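Long-range contacts in vacuolar-sorting protein BRO1 (Saccharomyces cerevisiae, PDB 1ZB1), which helps concentrate and sort cargo into the intralumenal vesicles of multivesicular bodies and recruits the DOA4 deubiquitinase to endosomes, its Bro1 domain forming this chain: residues 20-25 and 51-56; 258-263 and 277-282. One frame throughout, in Å; residues are numbered along the deposited sequence.

Contact 1: 20-25 and 51-56; sequences KLDWKK and ELDHLR
Trp-23 and Asp-53 bring the two backbones closest, 5.2 Å from CA to CA, where the loop before helix 23-34 turns into its first residues beside helix 46-58. The Asp-53 carboxylate reaches across to this turn. Its OD1 accepts the backbone N of Trp-23 at 2.8 Å, and the N-H comes from above the carboxylate plane. Lys-20 NZ arrives on the syn side of Asp-53 OD2, tilted out of the carboxylate plane, 2.7 Å away, and completes a salt bridge. A bend at chi2 (59°) turns the lysine back, and NZ also donates to Leu-21 O. A water joins Asp-53 OD2 to Asp-22 OD2. Asp-22 N-caps the helix through Lys-25 N (2.9 Å, 171°).

Leu-52 CD2 lies over one face of the Trp-23 indole, 3.7 Å from the centroid of the five-membered ring, in a CH-pi contact. Leu-21 CD2 lies over the opposite face, toward its rim. Arg-56 CD meets the indole edge, and Leu-21 CB sits over one guanidinium face. Beyond the contact, Trp-23 NE1 bonds to Tyr-75 OH and Arg-56 NE pairs with Glu-121.

Asp-53 OD1 lies 3.0 Å from Leu-21 O, another acceptor, and 4.0 Å from the like-charged Asp-22 OD2. The Lys-20 ammonium and the bridging water probably help offset this repulsion. Asp-53 thus holds the loop by charge, through Lys-20, and the first helical residue by a hydrogen bond.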
loop_
_atom_site.group_PDB
_atom_site.type_symbol
_atom_site.label_atom_id
_atom_site.label_comp_id
_atom_site.label_asym_id
_atom_site.label_seq_id
_atom_site.Cartn_x
_atom_site.Cartn_y
_atom_site.Cartn_z
ATOM N N LYS A 20 -6.533 -20.834 15.244
ATOM C CA LYS A 20 -7.440 -21.725 14.538
ATOM C C LYS A 20 -8.824 -21.620 15.184
ATOM O O LYS A 20 -8.964 -21.742 16.398
ATOM C CB LYS A 20 -6.903 -23.158 14.606
ATOM C CG LYS A 20 -7.943 -24.253 14.421
ATOM C CD LYS A 20 -8.664 -24.168 13.091
ATOM C CE LYS A 20 -9.720 -25.275 13.006
ATOM N NZ LYS A 20 -10.570 -25.186 11.799
ATOM N N LEU A 21 -9.838 -21.370 14.367
ATOM C CA LEU A 21 -11.209 -21.249 14.857
ATOM C C LEU A 21 -12.007 -22.451 14.353
ATOM O O LEU A 21 -11.917 -22.811 13.180
ATOM C CB LEU A 21 -11.831 -19.960 14.321
ATOM C CG LEU A 21 -13.219 -19.525 14.794
ATOM C CD1 LEU A 21 -13.115 -18.895 16.181
ATOM C CD2 LEU A 21 -13.785 -18.501 13.811
ATOM N N ASP A 22 -12.785 -23.076 15.228
ATOM C CA ASP A 22 -13.578 -24.230 14.808
ATOM C C ASP A 22 -15.006 -23.809 14.483
ATOM O O ASP A 22 -15.859 -23.748 15.368
ATOM C CB ASP A 22 -13.584 -25.304 15.904
ATOM C CG ASP A 22 -14.285 -26.583 15.466
ATOM O OD1 ASP A 22 -14.150 -27.609 16.162
ATOM O OD2 ASP A 22 -14.973 -26.563 14.425
ATOM N N TRP A 23 -15.265 -23.517 13.207
ATOM C CA TRP A 23 -16.598 -23.106 12.785
ATOM C C TRP A 23 -17.630 -24.219 12.997
ATOM O O TRP A 23 -18.781 -23.936 13.306
ATOM C CB TRP A 23 -16.606 -22.682 11.308
ATOM C CG TRP A 23 -16.423 -21.198 11.082
ATOM C CD1 TRP A 23 -15.307 -20.571 10.609
ATOM C CD2 TRP A 23 -17.397 -20.170 11.303
ATOM N NE1 TRP A 23 -15.526 -19.210 10.515
ATOM C CE2 TRP A 23 -16.800 -18.939 10.935
ATOM C CE3 TRP A 23 -18.717 -20.168 11.773
ATOM C CZ2 TRP A 23 -17.480 -17.717 11.024
ATOM C CZ3 TRP A 23 -19.394 -18.947 11.860
ATOM C CH2 TRP A 23 -18.770 -17.742 11.486
ATOM N N LYS A 24 -17.221 -25.474 12.821
ATOM C CA LYS A 24 -18.139 -26.597 13.008
ATOM C C LYS A 24 -18.632 -26.649 14.453
ATOM O O LYS A 24 -19.834 -26.628 14.713
ATOM C CB LYS A 24 -17.455 -27.918 12.635
ATOM C CG LYS A 24 -17.007 -27.984 11.183
ATOM C CD LYS A 24 -16.213 -29.250 10.874
ATOM C CE LYS A 24 -17.098 -30.482 10.879
ATOM N NZ LYS A 24 -16.337 -31.721 10.535
ATOM N N LYS A 25 -17.701 -26.706 15.395
ATOM C CA LYS A 25 -18.059 -26.750 16.809
ATOM C C LYS A 25 -18.785 -25.478 17.242
ATOM O O LYS A 25 -19.770 -25.536 17.978
ATOM C CB LYS A 25 -16.802 -26.938 17.663
ATOM C CG LYS A 25 -17.056 -26.900 19.163
ATOM C CD LYS A 25 -15.757 -27.064 19.942
ATOM C CE LYS A 25 -15.981 -26.903 21.439
ATOM N NZ LYS A 25 -14.710 -26.978 22.214
ATOM N N GLU A 51 -16.787 -27.031 4.757
ATOM C CA GLU A 51 -16.044 -26.311 3.726
ATOM C C GLU A 51 -15.630 -24.920 4.218
ATOM O O GLU A 51 -14.526 -24.454 3.933
ATOM C CB GLU A 51 -16.884 -26.208 2.447
ATOM C CG GLU A 51 -16.699 -27.404 1.505
ATOM C CD GLU A 51 -17.861 -27.610 0.548
ATOM O OE1 GLU A 51 -18.441 -26.609 0.074
ATOM O OE2 GLU A 51 -18.190 -28.781 0.258
ATOM N N LEU A 52 -16.522 -24.271 4.959
ATOM C CA LEU A 52 -16.252 -22.950 5.515
ATOM C C LEU A 52 -15.096 -23.010 6.509
ATOM O O LEU A 52 -14.214 -22.158 6.491
ATOM C CB LEU A 52 -17.488 -22.410 6.232
ATOM C CG LEU A 52 -17.255 -21.190 7.138
ATOM C CD1 LEU A 52 -16.996 -19.938 6.282
ATOM C CD2 LEU A 52 -18.476 -20.979 8.022
ATOM N N ASP A 53 -15.116 -24.007 7.393
ATOM C CA ASP A 53 -14.059 -24.153 8.389
ATOM C C ASP A 53 -12.716 -24.320 7.677
ATOM O O ASP A 53 -11.689 -23.791 8.110
ATOM C CB ASP A 53 -14.334 -25.369 9.278
ATOM C CG ASP A 53 -13.376 -25.466 10.450
ATOM O OD1 ASP A 53 -13.418 -24.575 11.326
ATOM O OD2 ASP A 53 -12.581 -26.429 10.494
ATOM N N HIS A 54 -12.737 -25.062 6.578
ATOM C CA HIS A 54 -11.527 -25.299 5.796
ATOM C C HIS A 54 -11.073 -24.009 5.090
ATOM O O HIS A 54 -9.881 -23.698 5.034
ATOM C CB HIS A 54 -11.795 -26.385 4.753
ATOM C CG HIS A 54 -10.551 -27.007 4.199
ATOM N ND1 HIS A 54 -10.489 -27.550 2.934
ATOM C CD2 HIS A 54 -9.328 -27.194 4.750
ATOM C CE1 HIS A 54 -9.280 -28.043 2.728
ATOM N NE2 HIS A 54 -8.556 -27.839 3.814
ATOM N N LEU A 55 -12.036 -23.261 4.555
ATOM C CA LEU A 55 -11.741 -22.015 3.854
ATOM C C LEU A 55 -10.984 -21.040 4.757
ATOM O O LEU A 55 -9.988 -20.454 4.336
ATOM C CB LEU A 55 -13.037 -21.368 3.357
ATOM C CG LEU A 55 -12.924 -19.973 2.738
ATOM C CD1 LEU A 55 -12.047 -20.027 1.486
ATOM C CD2 LEU A 55 -14.327 -19.444 2.398
ATOM N N ARG A 56 -11.441 -20.876 5.998
ATOM C CA ARG A 56 -10.767 -19.959 6.921
ATOM C C ARG A 56 -9.349 -20.435 7.209
ATOM O O ARG A 56 -8.421 -19.630 7.314
ATOM C CB ARG A 56 -11.533 -19.826 8.245
ATOM C CG ARG A 56 -10.878 -18.823 9.235
ATOM C CD ARG A 56 -11.667 -18.702 10.551
ATOM N NE ARG A 56 -11.327 -17.496 11.309
ATOM C CZ ARG A 56 -10.247 -17.348 12.073
ATOM N NH1 ARG A 56 -9.367 -18.333 12.205
ATOM N NH2 ARG A 56 -10.043 -16.200 12.708
HETATM O O HOH W 1 -9.386 -21.066 11.467
HETATM O O HOH W 2 -11.730 -22.472 10.501
HETATM O O HOH W 3 -13.615 -28.520 12.386
#

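Contact 2: 258-263 and 277-282; sequences LSAYYH and IAFLDF
His-263 turns the edge of its imidazole onto the face of Phe-279 in a T-shaped stack. The ring planes stand at 66° and the centroids are 4.4 Å apart. ND1 lies over the centre of the phenyl ring, and CE1 comes within 3.5 Å of Phe-279 CE2. The imidazole is carried there by an extended first torsion, with CG opposite the backbone N (chi1 180°).

One turn earlier, Ala-260 points its methyl at helix 275-290. Its CB touches the edge of the Phe-282 ring at CD2, 3.6 Å away, and rests against the carbonyl oxygen of Phe-279. Tyr-261 CB points away from the other helix, yet its ring edge still meets Leu-280: CD1 touches Leu-280 CD1 at 3.8 Å, near the ring plane. The tyrosine also makes an edge-to-face pair with Phe-306 of helix 303-322.

The helix segments run antiparallel at 163°, their axes 7.9 Å apart. Such a close approach fits the small alanine at the interface. They belong to a helical hairpin in the Bro1 domain. No hydrogen bond crosses between the segments. Cohesion here therefore rests on apolar and aromatic packing: the tyrosine meets Leu-280 through a ring carbon, while the imidazole sets a nitrogen over the phenyl face.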
loop_
_atom_site.group_PDB
_atom_site.type_symbol
_atom_site.label_atom_id
_atom_site.label_comp_id
_atom_site.label_asym_id
_atom_site.label_seq_id
_atom_site.Cartn_x
_atom_site.Cartn_y
_atom_site.Cartn_z
ATOM N N LEU A 258 14.889 14.577 -9.149
ATOM C CA LEU A 258 14.663 13.997 -10.468
ATOM C C LEU A 258 13.696 14.857 -11.273
ATOM O O LEU A 258 13.834 14.996 -12.491
ATOM C CB LEU A 258 14.098 12.581 -10.327
ATOM C CG LEU A 258 14.283 11.665 -11.537
ATOM C CD1 LEU A 258 15.771 11.386 -11.720
ATOM C CD2 LEU A 258 13.521 10.359 -11.329
ATOM N N SER A 259 12.718 15.432 -10.582
ATOM C CA SER A 259 11.716 16.281 -11.215
ATOM C C SER A 259 12.344 17.562 -11.768
ATOM O O SER A 259 12.084 17.955 -12.907
ATOM C CB SER A 259 10.631 16.642 -10.201
ATOM O OG SER A 259 9.636 17.442 -10.801
ATOM N N ALA A 260 13.163 18.213 -10.949
ATOM C CA ALA A 260 13.835 19.446 -11.345
ATOM C C ALA A 260 14.790 19.180 -12.505
ATOM O O ALA A 260 14.886 19.977 -13.435
ATOM C CB ALA A 260 14.597 20.030 -10.159
ATOM N N TYR A 261 15.497 18.058 -12.439
ATOM C CA TYR A 261 16.433 17.678 -13.487
ATOM C C TYR A 261 15.731 17.594 -14.841
ATOM O O TYR A 261 16.139 18.245 -15.808
ATOM C CB TYR A 261 17.075 16.330 -13.147
ATOM C CG TYR A 261 17.840 15.674 -14.287
ATOM C CD1 TYR A 261 18.906 16.325 -14.914
ATOM C CD2 TYR A 261 17.507 14.395 -14.723
ATOM C CE1 TYR A 261 19.617 15.713 -15.943
ATOM C CE2 TYR A 261 18.209 13.775 -15.747
ATOM C CZ TYR A 261 19.264 14.438 -16.353
ATOM O OH TYR A 261 19.956 13.821 -17.365
ATOM N N TYR A 262 14.667 16.802 -14.913
ATOM C CA TYR A 262 13.956 16.650 -16.174
ATOM C C TYR A 262 13.313 17.942 -16.668
ATOM O O TYR A 262 13.263 18.180 -17.871
ATOM C CB TYR A 262 12.938 15.515 -16.069
ATOM C CG TYR A 262 13.593 14.170 -16.261
ATOM C CD1 TYR A 262 13.946 13.725 -17.535
ATOM C CD2 TYR A 262 13.926 13.369 -15.168
ATOM C CE1 TYR A 262 14.615 12.521 -17.716
ATOM C CE2 TYR A 262 14.596 12.167 -15.337
ATOM C CZ TYR A 262 14.938 11.749 -16.612
ATOM O OH TYR A 262 15.606 10.564 -16.785
ATOM N N HIS A 263 12.842 18.783 -15.754
ATOM C CA HIS A 263 12.247 20.046 -16.169
ATOM C C HIS A 263 13.359 20.913 -16.763
ATOM O O HIS A 263 13.121 21.735 -17.653
ATOM C CB HIS A 263 11.596 20.759 -14.981
ATOM C CG HIS A 263 10.969 22.070 -15.338
ATOM N ND1 HIS A 263 11.556 23.283 -15.045
ATOM C CD2 HIS A 263 9.816 22.360 -15.988
ATOM C CE1 HIS A 263 10.793 24.261 -15.498
ATOM N NE2 HIS A 263 9.731 23.728 -16.075
ATOM N N ILE A 277 19.602 26.283 -16.069
ATOM C CA ILE A 277 20.735 26.189 -15.156
ATOM C C ILE A 277 20.246 26.375 -13.721
ATOM O O ILE A 277 20.750 25.742 -12.795
ATOM C CB ILE A 277 21.800 27.267 -15.489
ATOM C CG1 ILE A 277 22.426 26.959 -16.853
ATOM C CG2 ILE A 277 22.867 27.318 -14.400
ATOM C CD1 ILE A 277 23.364 28.034 -17.358
ATOM N N ALA A 278 19.255 27.243 -13.545
ATOM C CA ALA A 278 18.697 27.502 -12.227
ATOM C C ALA A 278 18.010 26.248 -11.678
ATOM O O ALA A 278 18.074 25.973 -10.479
ATOM C CB ALA A 278 17.706 28.661 -12.299
ATOM N N PHE A 279 17.361 25.489 -12.558
ATOM C CA PHE A 279 16.678 24.270 -12.140
ATOM C C PHE A 279 17.635 23.111 -11.913
ATOM O O PHE A 279 17.368 22.239 -11.087
ATOM C CB PHE A 279 15.599 23.886 -13.155
ATOM C CG PHE A 279 14.264 24.493 -12.855
ATOM C CD1 PHE A 279 13.442 23.939 -11.878
ATOM C CD2 PHE A 279 13.846 25.646 -13.510
ATOM C CE1 PHE A 279 12.218 24.526 -11.552
ATOM C CE2 PHE A 279 12.626 26.244 -13.195
ATOM C CZ PHE A 279 11.810 25.682 -12.212
ATOM N N LEU A 280 18.748 23.092 -12.640
ATOM C CA LEU A 280 19.733 22.032 -12.445
ATOM C C LEU A 280 20.398 22.310 -11.102
ATOM O O LEU A 280 20.821 21.398 -10.391
ATOM C CB LEU A 280 20.771 22.048 -13.569
ATOM C CG LEU A 280 20.403 21.271 -14.837
ATOM C CD1 LEU A 280 20.487 19.782 -14.562
ATOM C CD2 LEU A 280 19.007 21.650 -15.296
ATOM N N ASP A 281 20.468 23.594 -10.770
ATOM C CA ASP A 281 21.044 24.058 -9.516
ATOM C C ASP A 281 20.167 23.496 -8.397
ATOM O O ASP A 281 20.660 22.864 -7.463
ATOM C CB ASP A 281 21.022 25.590 -9.484
ATOM C CG ASP A 281 22.003 26.171 -8.489
ATOM O OD1 ASP A 281 21.867 25.901 -7.276
ATOM O OD2 ASP A 281 22.914 26.907 -8.926
ATOM N N PHE A 282 18.860 23.724 -8.516
ATOM C CA PHE A 282 17.894 23.249 -7.533
ATOM C C PHE A 282 17.925 21.730 -7.420
ATOM O O PHE A 282 17.844 21.179 -6.319
ATOM C CB PHE A 282 16.483 23.702 -7.915
ATOM C CG PHE A 282 15.417 23.217 -6.976
ATOM C CD1 PHE A 282 15.359 23.687 -5.665
ATOM C CD2 PHE A 282 14.471 22.288 -7.398
ATOM C CE1 PHE A 282 14.371 23.238 -4.788
ATOM C CE2 PHE A 282 13.479 21.832 -6.529
ATOM C CZ PHE A 282 13.429 22.308 -5.222
#

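How the contacts relate
Contact 1 comes first along the chain and closes before contact 2 opens. Their centres are 58 Å apart, and their nearest atoms are about 42 Å apart. Each centre lies 29 Å from the centre of the chain, on opposite sides of it. They share no helix: contact 1 joins the start of helix 23-34 to helix 46-58, while contact 2 pairs helix 242-269 with helix 275-290. All four segments belong to the one Bro1 family region, so the two contacts hold distant parts of a single elongated, mostly helical domain. This domain may be involved in binding SNF7.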